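Local coordinates for protein ribonucleoside-diphosphate reductase (Sulfolobus acidocaldarius DSM 639, PDB 6QRZ) that is an R2-like ligand-binding oxidase that holds one manganese and one iron ion in a helical fold of the ferritin-like superfamily, at residues L88-E93 and A132-C137; L83-L88 and K202-I207; I62-D67 and S218-L223. One frame throughout, in Å; residues are numbered along the deposited sequence.

Interaction 1: L88-E93 and A132-C137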
loop_
_atom_site.group_PDB
_atom_site.type_symbol
_atom_site.label_atom_id
_atom_site.label_comp_id
_atom_site.label_asym_id
_atom_site.label_seq_id
_atom_site.Cartn_x
_atom_site.Cartn_y
_atom_site.Cartn_z
ATOM N N LEU A 88 0.520 -20.891 8.540
ATOM C CA LEU A 88 0.988 -19.889 9.492
ATOM C C LEU A 88 1.328 -18.581 8.788
ATOM O O LEU A 88 0.909 -17.503 9.223
ATOM C CB LEU A 88 2.196 -20.421 10.262
ATOM C CG LEU A 88 1.929 -21.616 11.176
ATOM C CD1 LEU A 88 3.198 -22.032 11.904
ATOM C CD2 LEU A 88 0.816 -21.298 12.161
ATOM N N PHE A 89 2.089 -18.655 7.694
ATOM C CA PHE A 89 2.432 -17.442 6.960
ATOM C C PHE A 89 1.191 -16.798 6.354
ATOM O O PHE A 89 0.939 -15.605 6.553
ATOM C CB PHE A 89 3.468 -17.753 5.879
ATOM C CG PHE A 89 4.861 -17.931 6.411
ATOM C CD1 PHE A 89 5.641 -16.829 6.726
ATOM C CD2 PHE A 89 5.394 -19.196 6.592
ATOM C CE1 PHE A 89 6.923 -16.988 7.215
ATOM C CE2 PHE A 89 6.676 -19.362 7.080
ATOM C CZ PHE A 89 7.441 -18.256 7.391
ATOM N N MET A 90 0.391 -17.584 5.625
ATOM C CA MET A 90 -0.795 -17.040 4.969
ATOM C C MET A 90 -1.732 -16.376 5.971
ATOM O O MET A 90 -2.382 -15.372 5.654
ATOM C CB MET A 90 -1.526 -18.145 4.207
ATOM C CG MET A 90 -2.690 -17.650 3.369
ATOM S SD MET A 90 -3.656 -19.000 2.673
ATOM C CE MET A 90 -4.292 -19.754 4.167
ATOM N N ALA A 91 -1.815 -16.920 7.186
ATOM C CA ALA A 91 -2.578 -16.256 8.238
ATOM C C ALA A 91 -1.913 -14.951 8.654
ATOM O O ALA A 91 -2.596 -13.954 8.917
ATOM C CB ALA A 91 -2.732 -17.183 9.442
ATOM N N GLY A 92 -0.585 -14.938 8.715
ATOM C CA GLY A 92 0.146 -13.763 9.140
ATOM C C GLY A 92 0.237 -12.682 8.086
ATOM O O GLY A 92 0.160 -11.493 8.408
ATOM N N GLU A 93 0.403 -13.082 6.821
ATOM C CA GLU A 93 0.519 -12.101 5.746
ATOM C C GLU A 93 -0.725 -11.224 5.666
ATOM O O GLU A 93 -0.631 -10.030 5.357
ATOM C CB GLU A 93 0.764 -12.803 4.411
ATOM C CG GLU A 93 1.971 -13.730 4.385
ATOM C CD GLU A 93 3.270 -13.016 4.690
ATOM O OE1 GLU A 93 3.370 -11.812 4.384
ATOM O OE2 GLU A 93 4.189 -13.660 5.240
ATOM N N ALA A 132 0.335 -14.895 -2.755
ATOM C CA ALA A 132 1.179 -15.979 -3.247
ATOM C C ALA A 132 0.898 -17.285 -2.513
ATOM O O ALA A 132 0.816 -18.349 -3.138
ATOM C CB ALA A 132 2.652 -15.596 -3.116
ATOM N N PHE A 133 0.754 -17.229 -1.187
ATOM C CA PHE A 133 0.440 -18.440 -0.434
ATOM C C PHE A 133 -0.938 -18.973 -0.802
ATOM O O PHE A 133 -1.113 -20.182 -0.991
ATOM C CB PHE A 133 0.530 -18.172 1.068
ATOM C CG PHE A 133 1.937 -18.120 1.588
ATOM C CD1 PHE A 133 2.650 -19.286 1.806
ATOM C CD2 PHE A 133 2.543 -16.908 1.863
ATOM C CE1 PHE A 133 3.945 -19.244 2.285
ATOM C CE2 PHE A 133 3.838 -16.859 2.346
ATOM C CZ PHE A 133 4.540 -18.029 2.554
ATOM N N ARG A 134 -1.930 -18.086 -0.908
ATOM C CA ARG A 134 -3.255 -18.512 -1.346
ATOM C C ARG A 134 -3.220 -19.040 -2.774
ATOM O O ARG A 134 -3.997 -19.937 -3.124
ATOM C CB ARG A 134 -4.244 -17.352 -1.224
ATOM C CG ARG A 134 -5.707 -17.753 -1.335
ATOM C CD ARG A 134 -6.131 -18.654 -0.185
ATOM N NE ARG A 134 -6.191 -20.059 -0.577
ATOM C CZ ARG A 134 -6.559 -21.044 0.237
ATOM N NH1 ARG A 134 -6.899 -20.779 1.491
ATOM N NH2 ARG A 134 -6.589 -22.295 -0.202
ATOM N N ARG A 135 -2.327 -18.503 -3.610
ATOM C CA ARG A 135 -2.142 -19.057 -4.947
ATOM C C ARG A 135 -1.507 -20.440 -4.885
ATOM O O ARG A 135 -1.914 -21.352 -5.614
ATOM C CB ARG A 135 -1.289 -18.114 -5.797
ATOM C CG ARG A 135 -2.032 -16.894 -6.316
ATOM C CD ARG A 135 -3.201 -17.299 -7.192
ATOM N NE ARG A 135 -3.878 -16.144 -7.772
ATOM C CZ ARG A 135 -4.935 -16.225 -8.572
ATOM N NH1 ARG A 135 -5.441 -17.407 -8.891
ATOM N NH2 ARG A 135 -5.487 -15.120 -9.054
ATOM N N PHE A 136 -0.502 -20.614 -4.020
ATOM C CA PHE A 136 0.118 -21.924 -3.855
ATOM C C PHE A 136 -0.847 -22.925 -3.238
ATOM O O PHE A 136 -0.812 -24.112 -3.582
ATOM C CB PHE A 136 1.379 -21.804 -3.000
ATOM C CG PHE A 136 2.000 -23.124 -2.648
ATOM C CD1 PHE A 136 2.707 -23.845 -3.594
ATOM C CD2 PHE A 136 1.882 -23.643 -1.368
ATOM C CE1 PHE A 136 3.283 -25.061 -3.275
ATOM C CE2 PHE A 136 2.456 -24.858 -1.041
ATOM C CZ PHE A 136 3.158 -25.567 -1.996
ATOM N N CYS A 137 -1.715 -22.469 -2.332
ATOM C CA CYS A 137 -2.704 -23.368 -1.748
ATOM C C CYS A 137 -3.759 -23.768 -2.772
ATOM O O CYS A 137 -4.132 -24.943 -2.859
ATOM C CB CYS A 137 -3.360 -22.715 -0.534
ATOM S SG CYS A 137 -2.264 -22.457 0.873
#

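Interaction 2: L83-L88 and K202-I207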
loop_
_atom_site.group_PDB
_atom_site.type_symbol
_atom_site.label_atom_id
_atom_site.label_comp_id
_atom_site.label_asym_id
_atom_site.label_seq_id
_atom_site.Cartn_x
_atom_site.Cartn_y
_atom_site.Cartn_z
ATOM N N LEU A 83 1.585 -28.006 5.118
ATOM C CA LEU A 83 0.353 -27.225 5.137
ATOM C C LEU A 83 0.235 -26.408 6.416
ATOM O O LEU A 83 -0.383 -25.338 6.415
ATOM C CB LEU A 83 -0.854 -28.150 4.981
ATOM C CG LEU A 83 -2.240 -27.505 4.936
ATOM C CD1 LEU A 83 -2.344 -26.544 3.764
ATOM C CD2 LEU A 83 -3.321 -28.572 4.859
ATOM N N ASN A 84 0.825 -26.890 7.512
ATOM C CA ASN A 84 0.776 -26.153 8.769
ATOM C C ASN A 84 1.590 -24.868 8.682
ATOM O O ASN A 84 1.083 -23.780 8.982
ATOM C CB ASN A 84 1.277 -27.038 9.912
ATOM C CG ASN A 84 1.157 -26.368 11.267
ATOM O OD1 ASN A 84 0.473 -25.356 11.417
ATOM N ND2 ASN A 84 1.820 -26.937 12.267
ATOM N N ILE A 85 2.853 -24.973 8.265
ATOM C CA ILE A 85 3.717 -23.797 8.220
ATOM C C ILE A 85 3.286 -22.840 7.115
ATOM O O ILE A 85 3.509 -21.628 7.214
ATOM C CB ILE A 85 5.187 -24.224 8.067
ATOM C CG1 ILE A 85 5.364 -25.116 6.837
ATOM C CG2 ILE A 85 5.663 -24.943 9.323
ATOM C CD1 ILE A 85 6.728 -25.767 6.745
ATOM N N VAL A 86 2.667 -23.354 6.049
ATOM C CA VAL A 86 2.111 -22.473 5.028
ATOM C C VAL A 86 0.872 -21.763 5.562
ATOM O O VAL A 86 0.651 -20.576 5.288
ATOM C CB VAL A 86 1.808 -23.264 3.741
ATOM C CG1 VAL A 86 0.945 -22.446 2.795
ATOM C CG2 VAL A 86 3.105 -23.663 3.055
ATOM N N SER A 87 0.054 -22.470 6.345
ATOM C CA SER A 87 -1.102 -21.839 6.972
ATOM C C SER A 87 -0.685 -20.774 7.976
ATOM O O SER A 87 -1.454 -19.846 8.248
ATOM C CB SER A 87 -1.972 -22.892 7.659
ATOM O OG SER A 87 -2.356 -23.911 6.754
ATOM N N LEU A 88 0.520 -20.891 8.540
ATOM C CA LEU A 88 0.988 -19.889 9.492
ATOM C C LEU A 88 1.328 -18.581 8.788
ATOM O O LEU A 88 0.909 -17.503 9.223
ATOM C CB LEU A 88 2.196 -20.421 10.262
ATOM C CG LEU A 88 1.929 -21.616 11.176
ATOM C CD1 LEU A 88 3.198 -22.032 11.904
ATOM C CD2 LEU A 88 0.816 -21.298 12.161
ATOM N N LYS A 202 14.047 -20.436 7.075
ATOM C CA LYS A 202 15.063 -21.456 7.304
ATOM C C LYS A 202 14.441 -22.845 7.355
ATOM O O LYS A 202 15.060 -23.817 6.907
ATOM C CB LYS A 202 15.825 -21.162 8.596
ATOM C CG LYS A 202 16.471 -19.786 8.635
ATOM C CD LYS A 202 17.545 -19.635 7.567
ATOM C CE LYS A 202 18.739 -20.535 7.845
ATOM N NZ LYS A 202 19.845 -20.305 6.874
ATOM N N THR A 203 13.226 -22.959 7.897
ATOM C CA THR A 203 12.494 -24.217 7.806
ATOM C C THR A 203 12.177 -24.552 6.355
ATOM O O THR A 203 12.297 -25.709 5.936
ATOM C CB THR A 203 11.211 -24.144 8.634
ATOM O OG1 THR A 203 11.536 -23.870 10.002
ATOM C CG2 THR A 203 10.447 -25.457 8.554
ATOM N N PHE A 204 11.781 -23.547 5.568
ATOM C CA PHE A 204 11.608 -23.755 4.135
ATOM C C PHE A 204 12.935 -24.054 3.445
ATOM O O PHE A 204 12.952 -24.696 2.390
ATOM C CB PHE A 204 10.951 -22.531 3.497
ATOM C CG PHE A 204 9.470 -22.438 3.734
ATOM C CD1 PHE A 204 8.710 -23.579 3.926
ATOM C CD2 PHE A 204 8.838 -21.206 3.761
ATOM C CE1 PHE A 204 7.345 -23.491 4.143
ATOM C CE2 PHE A 204 7.477 -21.111 3.977
ATOM C CZ PHE A 204 6.728 -22.255 4.169
ATOM N N LYS A 205 14.048 -23.597 4.022
ATOM C CA LYS A 205 15.353 -23.830 3.410
ATOM C C LYS A 205 15.736 -25.305 3.460
ATOM O O LYS A 205 16.300 -25.839 2.496
ATOM C CB LYS A 205 16.412 -22.973 4.106
ATOM C CG LYS A 205 17.830 -23.191 3.608
ATOM C CD LYS A 205 18.818 -22.333 4.381
ATOM C CE LYS A 205 20.241 -22.538 3.886
ATOM N NZ LYS A 205 20.406 -22.127 2.463
ATOM N N HIS A 206 15.436 -25.983 4.569
ATOM C CA HIS A 206 15.771 -27.393 4.720
ATOM C C HIS A 206 14.738 -28.321 4.094
ATOM O O HIS A 206 15.030 -29.508 3.907
ATOM C CB HIS A 206 15.944 -27.736 6.203
ATOM C CG HIS A 206 17.024 -26.951 6.880
ATOM N ND1 HIS A 206 18.363 -27.140 6.611
ATOM C CD2 HIS A 206 16.963 -25.976 7.819
ATOM C CE1 HIS A 206 19.080 -26.313 7.351
ATOM N NE2 HIS A 206 18.255 -25.594 8.091
ATOM N N ILE A 207 13.550 -27.820 3.768
ATOM C CA ILE A 207 12.527 -28.647 3.137
ATOM C C ILE A 207 12.698 -28.682 1.624
ATOM O O ILE A 207 12.559 -29.739 1.003
ATOM C CB ILE A 207 11.124 -28.144 3.534
ATOM C CG1 ILE A 207 10.854 -28.421 5.015
ATOM C CG2 ILE A 207 10.047 -28.781 2.661
ATOM C CD1 ILE A 207 9.500 -27.936 5.491
#

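Interaction 3: I62-D67 and S218-L223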
loop_
_atom_site.group_PDB
_atom_site.type_symbol
_atom_site.label_atom_id
_atom_site.label_comp_id
_atom_site.label_asym_id
_atom_site.label_seq_id
_atom_site.Cartn_x
_atom_site.Cartn_y
_atom_site.Cartn_z
ATOM N N ILE A 62 5.003 -17.049 -11.421
ATOM C CA ILE A 62 5.488 -18.243 -10.737
ATOM C C ILE A 62 4.606 -19.424 -11.122
ATOM O O ILE A 62 3.397 -19.426 -10.862
ATOM C CB ILE A 62 5.508 -18.033 -9.218
ATOM C CG1 ILE A 62 6.465 -16.896 -8.850
ATOM C CG2 ILE A 62 5.902 -19.319 -8.512
ATOM C CD1 ILE A 62 6.513 -16.591 -7.370
ATOM N N ASP A 63 5.209 -20.434 -11.743
ATOM C CA ASP A 63 4.476 -21.601 -12.215
ATOM C C ASP A 63 4.388 -22.642 -11.106
ATOM O O ASP A 63 5.406 -23.024 -10.520
ATOM C CB ASP A 63 5.152 -22.195 -13.453
ATOM C CG ASP A 63 4.276 -23.206 -14.170
ATOM O OD1 ASP A 63 3.123 -23.413 -13.739
ATOM O OD2 ASP A 63 4.744 -23.792 -15.170
ATOM N N PHE A 64 3.166 -23.097 -10.824
ATOM C CA PHE A 64 2.913 -24.112 -9.809
ATOM C C PHE A 64 2.485 -25.443 -10.418
ATOM O O PHE A 64 1.889 -26.274 -9.725
ATOM C CB PHE A 64 1.851 -23.625 -8.821
ATOM C CG PHE A 64 2.253 -22.405 -8.039
ATOM C CD1 PHE A 64 2.850 -22.530 -6.798
ATOM C CD2 PHE A 64 2.018 -21.136 -8.540
ATOM C CE1 PHE A 64 3.219 -21.412 -6.073
ATOM C CE2 PHE A 64 2.384 -20.012 -7.819
ATOM C CZ PHE A 64 2.984 -20.151 -6.583
ATOM N N SER A 65 2.777 -25.663 -11.702
ATOM C CA SER A 65 2.287 -26.856 -12.383
ATOM C C SER A 65 3.020 -28.122 -11.958
ATOM O O SER A 65 2.481 -29.220 -12.135
ATOM C CB SER A 65 2.391 -26.677 -13.899
ATOM O OG SER A 65 3.731 -26.443 -14.297
ATOM N N LYS A 66 4.230 -28.003 -11.410
ATOM C CA LYS A 66 4.974 -29.163 -10.938
ATOM C C LYS A 66 4.903 -29.340 -9.425
ATOM O O LYS A 66 5.244 -30.419 -8.928
ATOM C CB LYS A 66 6.442 -29.075 -11.381
ATOM C CG LYS A 66 7.169 -30.417 -11.388
ATOM C CD LYS A 66 8.520 -30.336 -12.084
ATOM C CE LYS A 66 9.516 -29.517 -11.285
ATOM N NZ LYS A 66 10.857 -29.478 -11.934
ATOM N N ASP A 67 4.469 -28.317 -8.686
ATOM C CA ASP A 67 4.313 -28.464 -7.242
ATOM C C ASP A 67 3.209 -29.457 -6.905
ATOM O O ASP A 67 3.325 -30.220 -5.938
ATOM C CB ASP A 67 4.020 -27.109 -6.600
ATOM C CG ASP A 67 5.102 -26.089 -6.874
ATOM O OD1 ASP A 67 6.279 -26.483 -6.983
ATOM O OD2 ASP A 67 4.774 -24.891 -6.982
ATOM N N SER A 218 9.429 -22.670 -3.938
ATOM C CA SER A 218 10.798 -22.221 -3.701
ATOM C C SER A 218 11.050 -20.873 -4.361
ATOM O O SER A 218 11.686 -19.993 -3.770
ATOM C CB SER A 218 11.791 -23.265 -4.211
ATOM O OG SER A 218 11.618 -24.503 -3.545
ATOM N N LYS A 219 10.563 -20.696 -5.592
ATOM C CA LYS A 219 10.613 -19.383 -6.224
ATOM C C LYS A 219 9.779 -18.376 -5.444
ATOM O O LYS A 219 10.143 -17.199 -5.342
ATOM C CB LYS A 219 10.130 -19.479 -7.672
ATOM C CG LYS A 219 10.176 -18.171 -8.447
ATOM C CD LYS A 219 11.605 -17.701 -8.662
ATOM C CE LYS A 219 11.652 -16.427 -9.492
ATOM N NZ LYS A 219 13.046 -15.942 -9.696
ATOM N N THR A 220 8.658 -18.825 -4.877
ATOM C CA THR A 220 7.818 -17.939 -4.078
ATOM C C THR A 220 8.533 -17.507 -2.803
ATOM O O THR A 220 8.560 -16.317 -2.468
ATOM C CB THR A 220 6.495 -18.632 -3.747
ATOM O OG1 THR A 220 5.816 -18.977 -4.960
ATOM C CG2 THR A 220 5.608 -17.721 -2.916
ATOM N N VAL A 221 9.130 -18.460 -2.085
ATOM C CA VAL A 221 9.779 -18.145 -0.813
ATOM C C VAL A 221 10.999 -17.259 -1.037
ATOM O O VAL A 221 11.206 -16.271 -0.323
ATOM C CB VAL A 221 10.148 -19.438 -0.066
ATOM C CG1 VAL A 221 11.007 -19.125 1.151
ATOM C CG2 VAL A 221 8.891 -20.185 0.349
ATOM N N ASN A 222 11.825 -17.598 -2.032
ATOM C CA ASN A 222 13.012 -16.796 -2.314
ATOM C C ASN A 222 12.648 -15.365 -2.684
ATOM O O ASN A 222 13.434 -14.442 -2.439
ATOM C CB ASN A 222 13.834 -17.441 -3.430
ATOM C CG ASN A 222 14.597 -18.663 -2.960
ATOM O OD1 ASN A 222 15.073 -18.715 -1.825
ATOM N ND2 ASN A 222 14.717 -19.657 -3.832
ATOM N N LEU A 223 11.469 -15.160 -3.272
ATOM C CA LEU A 223 11.008 -13.809 -3.559
ATOM C C LEU A 223 10.346 -13.166 -2.347
ATOM O O LEU A 223 10.399 -11.941 -2.196
ATOM C CB LEU A 223 10.046 -13.826 -4.748
ATOM C CG LEU A 223 10.668 -14.174 -6.104
ATOM C CD1 LEU A 223 9.591 -14.384 -7.158
ATOM C CD2 LEU A 223 11.648 -13.098 -6.543
#

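Interaction 1: L88-E93 and A132-C137
F89 and F133 lie with their ring planes almost parallel, 1° apart, but the rings are slid so far past each other that they barely overlap. Their centroids are 5.6 Å apart. What covers the F133 face is the start of the F89 side chain. F89 CB sits over that face, toward its rim, 3.8 Å from the F133 centroid. This is a CH-pi contact rather than a full ring stack. E93 reaches the same ring obliquely with its aliphatic part, E93 CG coming within 4.1 Å of F133 CD2.

M90 packs on F133 as well. It slides past F133 in the opposite direction, with M90 CB 3.8 Å from F133 CB. M90 CG stands anti to the backbone N (chi1 -174°), and this carries the thioether out to R134 and C137. M90 SD lies 3.8 Å from R134 CD. It is also 4.1 Å from C137 SG. The chain then bends, and M90 CE comes obliquely to the R134 guanidinium. From the second subunit, T35 packs on M90 and W41 on R134. No hydrogen bond crosses between the segments; the touching atoms are mostly carbon and sulfur.

Replacing F133 with an alanine would probably leave F89 CB and E93 CG without the ring they rest on and open a gap between the helices.

E93 is a ligand of the manganese ion, with E126, H129 and E228, so this packing lies directly beside the metal site. The two segments run roughly antiparallel, at 141°, on helices 76-98 and 113-139. I224 of helix 215-245 touches F133, and the rings of Y201 and F204, on helix 192-211, meet F89.

Interaction 2: L83-L88 and K202-I207
I85 carries this contact, and its side chain can be followed outward to F204, T203 and I207. Its CB points toward helix 192-211. From there the chain forks. The CG1 branch heads across the gap: it stands between the backbone N and the carbonyl carbon (chi1 56°). I85 CG1 lies 3.7 Å from F204 CE1, and F204 CZ is slightly farther from it. The next bond is extended and carries the methyl CD1 to three partners. I85 CD1 is 3.5 Å from F204 CE1, which it approaches obliquely. It meets the CD1 methyl of I207 tip to tip, with I85 CD1 and I207 CD1 3.7 Å apart. I85 CD1 is also 4.1 Å from T203 CG2.

F204 comes from the opposite direction. Its CB bond does not point at helix 76-98, but the end of the ring draws nearer. There V86 crosses it at about a right angle, with V86 CG2 4.0 Å from F204 CZ. Every side chain that touches is buried, and the contact between the segments is wholly apolar. T203 turns its methyl to I85, while its hydroxyl OG1 is hydrogen-bonded to S199 O on its own helix.

The segment axes are 11.8 Å apart and run roughly antiparallel, at 147°. The backbones are therefore well separated, and long side chains span the distance. This joins helix 76-98 to helix 192-211 within the helical bundle of the R2 fold. Y81, one turn before I85, extends the same face onto T203 and I207. The ring of F204 also meets that of F208. V86 leans in addition on F133 and C137 of helix 113-139.

Interaction 3: I62-D67 and S218-L223
I62 and T220 bury the most surface here, and K219 comes next. I62 points toward helix 215-245 and crosses T220 at about a right angle. Both its branches reach the threonine. I62 CD1 lies 3.5 Å from T220 OG1, and I62 CG2 is 3.6 Å from the same oxygen. These are packing contacts. The hydroxyl is hydrogen-bonded within its own helix, where T220 OG1 donates to the carbonyl oxygen of G216. T220 OG1 stands beside its backbone N (chi1 -59°), which suits that bond one turn back and also turns the oxygen to I62.

K219 meets I62 obliquely with its aliphatic part, K219 CG lying 3.9 Å from I62 CG1, and its end leads away. The far end of I62 also meets L223, the two CD1 atoms being 3.8 Å apart.

The 62-67 segment is a loop that leads into the short helix 67-71. D63 forms an Asx turn in it: the backbone N of S65 donates to D63 OD1 at 3.1 Å. The N-H comes from above the carboxylate plane. F64, inside this turn, sends its ring back to the helix, and F64 CZ reaches T220 OG1 obliquely at 3.5 Å.

In this R2-type bundle the contact lays the loop against the N-terminal part of helix 215-245. D67 adds a polar tie at that helix start through a hydrogen bond from G216 N to D67 OD1. W57 packs on both I62 and L223, while A132 of helix 113-139 touches T220.

Overall arrangement
From the N terminus, the first partner met is the 62-67 loop, whose mate is the farthest along the chain: interaction 3 closes on helix 215-245 after 150 residues. Within that span helix 76-98 supplies the first halves of interactions 2 and 1, which share L88. Interaction 1 closes first, on helix 113-139. Interaction 2 closes later, on helix 192-211, just before helix 215-245 begins. The loops therefore nest, 1 within 2 within 3, and none cross. The contacts also touch in space. F136 of interaction 1 meets F64 and D67 of interaction 3, and F204 meets V221. Together they tie four long helices and one loop on one side of the chain's centre.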